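Local coordinates for nucleosome assembly protein (Plasmodium falciparum, PDB 5X7V) that binds histones as a nuclear-associated chaperone of the NAP family and probably assists in assembling them into nucleosomes, at residues K40-I45 with L76-L81; K92-F97 with P107-K112. One frame throughout, in Å; residues are numbered along the deposited sequence.

How the contacts relate
The chain starts with helix 2-45, the long helix that in NAP proteins serves dimerisation, and then folds into a domain built around a four-stranded antiparallel sheet. Contact 1 sets the last turn and a half of that helix beside strand 76-82 at the sheet's edge within this chain, closing a loop of 30 residues that includes helices 51-56 and 68-73. Contact 2 comes afterwards and closes a shorter loop, with nine residues between its segments 92-97 and 107-112. The two loops follow in series, neither enclosing nor crossing the other. The contact centres lie about 12 Å apart. Backbone pairing of V77 and K78 with I96 makes edge strand and hairpin one continuous sheet, with the helix end packed against its edge strand.

Contact 1 (K40-I45 with L76-L81); sequences KRDEII and LVKLDL
D42 and I45, near the C-terminal end of the long helix of the NAP fold, face the edge strand 76-81, which runs nearly antiparallel to the helix at 155°. The two axes approach to 8.6 Å, and the closest CA atoms, those of D42 and K78, are 7.0 Å apart. The strand is locally irregular: V77 and K78 both face I96 on the next strand, a classic beta bulge. The contact buries a modest 160 Å², the largest share, 73 Å², at D42, and is carried by a salt-bridge network of D42, K78 and D80.

The carboxylate of D42 reaches toward the strand, where the K78 side chain crosses it at about a right angle. K78 bends at chi2 and again at chi4 (-46°), which turns its ammonium back to the helix, and NZ lies 3.3 Å from D42 OD2 in a weak hydrogen bond within a salt bridge. D80 approaches D42 from the opposite direction, their carboxylate planes steeply inclined. D42 OD2 and D80 OD2 are modelled 3.1 Å apart, two acceptors without a hydrogen bond, a distance not to be pressed at 2.8 Å resolution. The lysine between them probably offsets their repulsion, and they would favour the lysine's charged form. I45 CG2 merely approaches V77 O, at 4.5 Å; its apolar neighbours include F51 and W52 of helix 51-56.

R41 uses its guanidinium differently: NH2 bonds W181 O, the group makes a cation-pi contact with the W181 ring, and NH1 bonds Q9 OE1 of the second subunit. The helix end therefore meets both the sheet domain and the dimer partner. Within the strand, the stronger grip on the lysine is by D80, with K78 NZ 2.9 Å from D80 OD1 and entering above the carboxylate plane, 50° out of it.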
ATOM      1  N   LYS A  40      -3.642  -2.645  25.479  1.00 59.28           N
ATOM      2  CA  LYS A  40      -2.653  -3.034  26.476  1.00 56.76           C
ATOM      3  C   LYS A  40      -1.298  -2.392  26.119  1.00 55.47           C
ATOM      4  O   LYS A  40      -0.432  -2.211  26.972  1.00 57.27           O
ATOM      5  CB  LYS A  40      -2.565  -4.565  26.577  1.00 53.99           C
ATOM      6  CG  LYS A  40      -1.560  -5.084  27.599  1.00 58.21           C
ATOM      7  CD  LYS A  40      -1.984  -4.806  29.047  1.00 69.86           C
ATOM      8  CE  LYS A  40      -0.893  -5.222  30.059  1.00 66.64           C
ATOM      9  NZ  LYS A  40      -1.347  -5.147  31.496  1.00 57.75           N
ATOM     10  N   ARG A  41      -1.141  -2.022  24.856  1.00 54.14           N
ATOM     11  CA  ARG A  41       0.038  -1.300  24.400  1.00 56.48           C
ATOM     12  C   ARG A  41      -0.006   0.176  24.819  1.00 60.96           C
ATOM     13  O   ARG A  41       1.009   0.754  25.202  1.00 53.82           O
ATOM     14  CB  ARG A  41       0.152  -1.411  22.880  1.00 55.91           C
ATOM     15  CG  ARG A  41       1.350  -0.725  22.282  1.00 56.17           C
ATOM     16  CD  ARG A  41       1.389  -0.926  20.788  1.00 49.82           C
ATOM     17  NE  ARG A  41       0.428  -0.083  20.113  1.00 49.82           N
ATOM     18  CZ  ARG A  41       0.369   0.020  18.796  1.00 58.68           C
ATOM     19  NH1 ARG A  41       1.221  -0.686  18.061  1.00 55.12           N
ATOM     20  NH2 ARG A  41      -0.527   0.813  18.211  1.00 52.66           N
ATOM     21  N   ASP A  42      -1.188   0.781  24.739  1.00 53.91           N
ATOM     22  CA  ASP A  42      -1.384   2.146  25.212  1.00 53.08           C
ATOM     23  C   ASP A  42      -1.011   2.293  26.690  1.00 53.54           C
ATOM     24  O   ASP A  42      -0.581   3.355  27.134  1.00 52.80           O
ATOM     25  CB  ASP A  42      -2.839   2.598  25.025  1.00 52.84           C
ATOM     26  CG  ASP A  42      -3.110   3.205  23.650  1.00 56.72           C
ATOM     27  OD1 ASP A  42      -2.140   3.579  22.939  1.00 55.30           O
ATOM     28  OD2 ASP A  42      -4.314   3.358  23.303  1.00 57.49           O
ATOM     29  N   GLU A  43      -1.216   1.233  27.454  1.00 53.35           N
ATOM     30  CA  GLU A  43      -0.920   1.268  28.869  1.00 56.12           C
ATOM     31  C   GLU A  43       0.586   1.316  29.079  1.00 56.08           C
ATOM     32  O   GLU A  43       1.070   1.921  30.023  1.00 54.28           O
ATOM     33  CB  GLU A  43      -1.521   0.059  29.576  1.00 58.63           C
ATOM     34  CG  GLU A  43      -3.021   0.088  29.666  1.00 57.21           C
ATOM     35  CD  GLU A  43      -3.597  -1.185  30.279  1.00 68.95           C
ATOM     36  OE1 GLU A  43      -2.886  -1.880  31.051  1.00 60.41           O
ATOM     37  OE2 GLU A  43      -4.778  -1.482  29.989  1.00 81.87           O
ATOM     38  N   ILE A  44       1.326   0.681  28.184  1.00 54.78           N
ATOM     39  CA  ILE A  44       2.778   0.708  28.258  1.00 56.37           C
ATOM     40  C   ILE A  44       3.329   2.066  27.827  1.00 62.52           C
ATOM     41  O   ILE A  44       4.304   2.569  28.402  1.00 56.02           O
ATOM     42  CB  ILE A  44       3.401  -0.386  27.397  1.00 49.82           C
ATOM     43  CG1 ILE A  44       2.684  -1.708  27.652  1.00 56.36           C
ATOM     44  CG2 ILE A  44       4.865  -0.524  27.727  1.00 55.53           C
ATOM     45  CD1 ILE A  44       3.167  -2.843  26.821  1.00 53.07           C
ATOM     46  N   ILE A  45       2.702   2.650  26.809  1.00 53.58           N
ATOM     47  CA  ILE A  45       3.105   3.950  26.315  1.00 53.62           C
ATOM     48  C   ILE A  45       2.970   4.956  27.435  1.00 53.11           C
ATOM     49  O   ILE A  45       3.810   5.826  27.577  1.00 55.20           O
ATOM     50  CB  ILE A  45       2.280   4.358  25.087  1.00 51.82           C
ATOM     51  CG1 ILE A  45       2.683   3.459  23.911  1.00 51.64           C
ATOM     52  CG2 ILE A  45       2.521   5.815  24.750  1.00 51.71           C
ATOM     53  CD1 ILE A  45       1.737   3.401  22.755  1.00 51.44           C
ATOM     54  N   LEU A  76       1.439  14.419  24.985  1.00 56.34           N
ATOM     55  CA  LEU A  76       0.569  13.521  24.242  1.00 52.22           C
ATOM     56  C   LEU A  76       0.583  12.190  24.997  1.00 56.61           C
ATOM     57  O   LEU A  76       1.533  11.414  24.888  1.00 49.82           O
ATOM     58  CB  LEU A  76       1.033  13.367  22.781  1.00 51.62           C
ATOM     59  CG  LEU A  76       0.130  12.579  21.820  1.00 51.67           C
ATOM     60  CD1 LEU A  76      -1.253  13.124  21.918  1.00 52.91           C
ATOM     61  CD2 LEU A  76       0.578  12.635  20.361  1.00 49.82           C
ATOM     62  N   VAL A  77      -0.460  11.952  25.792  1.00 56.88           N
ATOM     63  CA  VAL A  77      -0.534  10.751  26.600  1.00 51.52           C
ATOM     64  C   VAL A  77      -1.094   9.596  25.762  1.00 51.72           C
ATOM     65  O   VAL A  77      -0.872   8.433  26.096  1.00 52.81           O
ATOM     66  CB  VAL A  77      -1.420  10.945  27.880  1.00 51.21           C
ATOM     67  CG1 VAL A  77      -0.916  12.055  28.748  1.00 50.28           C
ATOM     68  CG2 VAL A  77      -2.850  11.210  27.521  1.00 53.95           C
ATOM     69  N   LYS A  78      -1.804   9.908  24.678  1.00 49.82           N
ATOM     70  CA  LYS A  78      -2.540   8.884  23.927  1.00 51.61           C
ATOM     71  C   LYS A  78      -2.788   9.244  22.469  1.00 53.03           C
ATOM     72  O   LYS A  78      -3.282  10.339  22.155  1.00 51.50           O
ATOM     73  CB  LYS A  78      -3.890   8.612  24.594  1.00 51.85           C
ATOM     74  CG  LYS A  78      -4.440   7.218  24.390  1.00 51.44           C
ATOM     75  CD  LYS A  78      -5.137   6.730  25.653  1.00 52.03           C
ATOM     76  CE  LYS A  78      -5.891   5.456  25.404  1.00 52.13           C
ATOM     77  NZ  LYS A  78      -6.642   5.594  24.165  1.00 51.01           N
ATOM     78  N   LEU A  79      -2.472   8.303  21.585  1.00 49.82           N
ATOM     79  CA  LEU A  79      -2.717   8.467  20.160  1.00 52.87           C
ATOM     80  C   LEU A  79      -3.455   7.237  19.682  1.00 52.21           C
ATOM     81  O   LEU A  79      -3.034   6.121  19.979  1.00 55.51           O
ATOM     82  CB  LEU A  79      -1.400   8.642  19.401  1.00 52.48           C
ATOM     83  CG  LEU A  79      -1.321   9.221  17.988  1.00 51.27           C
ATOM     84  CD1 LEU A  79       0.139   9.490  17.693  1.00 49.82           C
ATOM     85  CD2 LEU A  79      -1.900   8.273  16.961  1.00 49.82           C
ATOM     86  N   ASP A  80      -4.556   7.408  18.961  1.00 52.20           N
ATOM     87  CA  ASP A  80      -5.261   6.221  18.491  1.00 52.05           C
ATOM     88  C   ASP A  80      -5.755   6.299  17.088  1.00 52.70           C
ATOM     89  O   ASP A  80      -6.332   7.285  16.660  1.00 53.69           O
ATOM     90  CB  ASP A  80      -6.423   5.877  19.405  1.00 51.99           C
ATOM     91  CG  ASP A  80      -5.952   5.177  20.652  1.00 58.05           C
ATOM     92  OD1 ASP A  80      -5.454   5.894  21.548  1.00 56.22           O
ATOM     93  OD2 ASP A  80      -6.006   3.921  20.718  1.00 58.38           O
ATOM     94  N   LEU A  81      -5.504   5.217  16.374  1.00 52.40           N
ATOM     95  CA  LEU A  81      -6.009   5.041  15.043  1.00 52.62           C
ATOM     96  C   LEU A  81      -7.243   4.181  15.167  1.00 52.22           C
ATOM     97  O   LEU A  81      -7.207   3.137  15.816  1.00 51.40           O
ATOM     98  CB  LEU A  81      -4.954   4.396  14.157  1.00 53.07           C
ATOM     99  CG  LEU A  81      -5.334   4.163  12.712  1.00 62.96           C
ATOM    100  CD1 LEU A  81      -5.634   5.485  12.063  1.00 74.53           C
ATOM    101  CD2 LEU A  81      -4.169   3.513  12.055  1.00 74.53           C
TER

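Contact 2 (K92-F97 with P107-K112); sequences KITFIF and PLTLVK
F95 and L110 form one of the hydrogen-bonded pairs joining strands 92-97 and 109-112 as an antiparallel beta hairpin, their axes 4.6 Å apart and at 170°. I93 with K112 is the other such pair; T94 with V111 and I96 with T109 are the non-hydrogen-bonded pairs between and beyond. Five backbone bonds hold this register, with N-H...O angles of at least 155°. F95 N to L110 O and L110 N to F95 O are both 2.8 Å. F97 N to L108 O continues the pairing into the turn.

Side chains divide between two faces. On one, F95 CB lies 4.1 Å from L110 CB, and L110 reaches diagonally to F97, its CD1 3.5 Å from CE1 of the ring. With CG anti to the carbonyl carbon (chi1 -71°), the F97 ring also presents its edge to L108 O, which lies in the ring plane. L108 packs along F97, CD2 4.1 Å from F97 CB. F161 meets F95 edge-to-face and also touches L110. Across the other face, T94 and V111 run side by side, T94 OG1 3.6 Å from V111 CG1, and I96 lies alongside T109, CG2 3.9 Å from T109 OG1.

The chemistry implies a two-sided hairpin: a mostly apolar buried face, whose one lysine, K112, is satisfied by W160 O, T162 O and the W160 ring (cation-pi), and a more accessible face mixing threonine hydroxyls with branched aliphatic groups.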
ATOM      1  N   LYS A  92      -9.963   7.572  11.570  1.00 57.60           N
ATOM      2  CA  LYS A  92     -10.114   8.626  12.559  1.00 53.98           C
ATOM      3  C   LYS A  92      -8.938   8.577  13.550  1.00 55.55           C
ATOM      4  O   LYS A  92      -8.739   7.577  14.248  1.00 54.00           O
ATOM      5  CB  LYS A  92     -11.445   8.464  13.290  1.00 52.80           C
ATOM      6  CG  LYS A  92     -11.917   9.693  14.015  1.00 52.93           C
ATOM      7  CD  LYS A  92     -12.551   9.343  15.347  1.00 55.73           C
ATOM      8  CE  LYS A  92     -13.774   8.463  15.192  1.00 66.31           C
ATOM      9  NZ  LYS A  92     -14.999   9.260  14.781  1.00 78.75           N
ATOM     10  N   ILE A  93      -8.148   9.643  13.615  1.00 54.18           N
ATOM     11  CA  ILE A  93      -7.036   9.669  14.553  1.00 49.82           C
ATOM     12  C   ILE A  93      -7.322  10.649  15.689  1.00 53.55           C
ATOM     13  O   ILE A  93      -7.826  11.748  15.464  1.00 53.06           O
ATOM     14  CB  ILE A  93      -5.726  10.031  13.863  1.00 54.16           C
ATOM     15  CG1 ILE A  93      -5.349   8.972  12.835  1.00 53.53           C
ATOM     16  CG2 ILE A  93      -4.618  10.119  14.853  1.00 55.48           C
ATOM     17  CD1 ILE A  93      -4.120   9.332  12.053  1.00 49.82           C
ATOM     18  N   THR A  94      -6.994  10.229  16.907  1.00 53.14           N
ATOM     19  CA  THR A  94      -7.393  10.912  18.124  1.00 53.34           C
ATOM     20  C   THR A  94      -6.175  11.169  19.025  1.00 52.76           C
ATOM     21  O   THR A  94      -5.497  10.241  19.454  1.00 49.82           O
ATOM     22  CB  THR A  94      -8.472  10.075  18.870  1.00 55.14           C
ATOM     23  OG1 THR A  94      -9.615   9.898  18.024  1.00 53.25           O
ATOM     24  CG2 THR A  94      -8.907  10.729  20.174  1.00 55.93           C
ATOM     25  N   PHE A  95      -5.902  12.443  19.290  1.00 52.11           N
ATOM     26  CA  PHE A  95      -4.808  12.857  20.180  1.00 53.30           C
ATOM     27  C   PHE A  95      -5.365  13.237  21.549  1.00 53.88           C
ATOM     28  O   PHE A  95      -6.197  14.125  21.644  1.00 51.90           O
ATOM     29  CB  PHE A  95      -4.035  14.052  19.599  1.00 53.59           C
ATOM     30  CG  PHE A  95      -3.226  13.728  18.369  1.00 52.73           C
ATOM     31  CD1 PHE A  95      -3.765  13.002  17.324  1.00 52.48           C
ATOM     32  CD2 PHE A  95      -1.931  14.196  18.238  1.00 55.15           C
ATOM     33  CE1 PHE A  95      -3.023  12.730  16.211  1.00 52.10           C
ATOM     34  CE2 PHE A  95      -1.187  13.916  17.112  1.00 52.06           C
ATOM     35  CZ  PHE A  95      -1.734  13.181  16.105  1.00 51.57           C
ATOM     36  N   ILE A  96      -4.930  12.562  22.604  1.00 51.95           N
ATOM     37  CA  ILE A  96      -5.390  12.945  23.933  1.00 54.17           C
ATOM     38  C   ILE A  96      -4.217  13.498  24.738  1.00 53.27           C
ATOM     39  O   ILE A  96      -3.197  12.829  24.901  1.00 52.93           O
ATOM     40  CB  ILE A  96      -6.050  11.769  24.706  1.00 54.41           C
ATOM     41  CG1 ILE A  96      -6.991  10.973  23.793  1.00 51.59           C
ATOM     42  CG2 ILE A  96      -6.829  12.295  25.883  1.00 51.11           C
ATOM     43  CD1 ILE A  96      -7.693   9.863  24.474  1.00 49.82           C
ATOM     44  N   PHE A  97      -4.361  14.730  25.225  1.00 51.88           N
ATOM     45  CA  PHE A  97      -3.282  15.392  25.934  1.00 51.75           C
ATOM     46  C   PHE A  97      -3.517  15.470  27.431  1.00 49.82           C
ATOM     47  O   PHE A  97      -4.609  15.786  27.866  1.00 52.05           O
ATOM     48  CB  PHE A  97      -3.083  16.794  25.387  1.00 49.82           C
ATOM     49  CG  PHE A  97      -2.477  16.832  24.017  1.00 53.85           C
ATOM     50  CD1 PHE A  97      -3.277  16.811  22.889  1.00 54.14           C
ATOM     51  CD2 PHE A  97      -1.101  16.898  23.856  1.00 49.82           C
ATOM     52  CE1 PHE A  97      -2.708  16.855  21.619  1.00 52.83           C
ATOM     53  CE2 PHE A  97      -0.535  16.939  22.596  1.00 51.72           C
ATOM     54  CZ  PHE A  97      -1.335  16.919  21.475  1.00 52.09           C
ATOM     55  N   PRO A 107      -9.220  22.093  23.170  1.00 53.83           N
ATOM     56  CA  PRO A 107      -9.386  21.115  24.235  1.00 54.00           C
ATOM     57  C   PRO A 107      -8.225  20.117  24.218  1.00 54.57           C
ATOM     58  O   PRO A 107      -7.326  20.253  23.385  1.00 52.19           O
ATOM     59  CB  PRO A 107     -10.709  20.453  23.882  1.00 49.82           C
ATOM     60  CG  PRO A 107     -10.731  20.495  22.426  1.00 51.08           C
ATOM     61  CD  PRO A 107     -10.051  21.756  22.004  1.00 50.82           C
ATOM     62  N   LEU A 108      -8.241  19.145  25.127  1.00 53.28           N
ATOM     63  CA  LEU A 108      -7.096  18.271  25.324  1.00 51.41           C
ATOM     64  C   LEU A 108      -7.234  17.047  24.458  1.00 53.08           C
ATOM     65  O   LEU A 108      -6.292  16.259  24.330  1.00 52.29           O
ATOM     66  CB  LEU A 108      -6.957  17.873  26.791  1.00 52.42           C
ATOM     67  CG  LEU A 108      -6.621  19.026  27.726  1.00 57.71           C
ATOM     68  CD1 LEU A 108      -6.582  18.555  29.160  1.00 67.71           C
ATOM     69  CD2 LEU A 108      -5.316  19.639  27.329  1.00 67.71           C
ATOM     70  N   THR A 109      -8.427  16.891  23.879  1.00 56.28           N
ATOM     71  CA  THR A 109      -8.697  15.841  22.910  1.00 52.49           C
ATOM     72  C   THR A 109      -8.832  16.455  21.527  1.00 53.30           C
ATOM     73  O   THR A 109      -9.725  17.257  21.292  1.00 52.81           O
ATOM     74  CB  THR A 109      -9.976  15.053  23.250  1.00 54.47           C
ATOM     75  OG1 THR A 109      -9.831  14.417  24.525  1.00 57.71           O
ATOM     76  CG2 THR A 109     -10.259  13.989  22.188  1.00 57.71           C
ATOM     77  N   LEU A 110      -7.931  16.091  20.623  1.00 52.77           N
ATOM     78  CA  LEU A 110      -8.007  16.515  19.236  1.00 50.83           C
ATOM     79  C   LEU A 110      -8.426  15.339  18.355  1.00 59.31           C
ATOM     80  O   LEU A 110      -7.839  14.260  18.451  1.00 56.29           O
ATOM     81  CB  LEU A 110      -6.662  17.045  18.773  1.00 52.57           C
ATOM     82  CG  LEU A 110      -6.026  18.093  19.657  1.00 49.82           C
ATOM     83  CD1 LEU A 110      -4.656  18.413  19.134  1.00 49.82           C
ATOM     84  CD2 LEU A 110      -6.897  19.299  19.620  1.00 52.71           C
ATOM     85  N   VAL A 111      -9.429  15.524  17.504  1.00 53.97           N
ATOM     86  CA  VAL A 111      -9.787  14.458  16.572  1.00 57.00           C
ATOM     87  C   VAL A 111      -9.725  14.939  15.132  1.00 53.97           C
ATOM     88  O   VAL A 111      -9.965  16.097  14.831  1.00 53.97           O
ATOM     89  CB  VAL A 111     -11.204  13.871  16.845  1.00 53.97           C
ATOM     90  CG1 VAL A 111     -11.247  13.154  18.182  1.00 67.54           C
ATOM     91  CG2 VAL A 111     -12.251  14.966  16.796  1.00 68.68           C
ATOM     92  N   LYS A 112      -9.361  14.039  14.240  1.00 58.07           N
ATOM     93  CA  LYS A 112      -9.539  14.289  12.822  1.00 54.78           C
ATOM     94  C   LYS A 112     -10.034  13.019  12.149  1.00 53.26           C
ATOM     95  O   LYS A 112      -9.366  11.989  12.172  1.00 57.77           O
ATOM     96  CB  LYS A 112      -8.253  14.778  12.179  1.00 52.96           C
ATOM     97  CG  LYS A 112      -8.451  15.269  10.778  1.00 51.61           C
ATOM     98  CD  LYS A 112      -7.147  15.784  10.229  1.00 51.74           C
ATOM     99  CE  LYS A 112      -7.368  16.369   8.856  1.00 54.35           C
ATOM    100  NZ  LYS A 112      -6.197  17.113   8.358  1.00 53.33           N
TER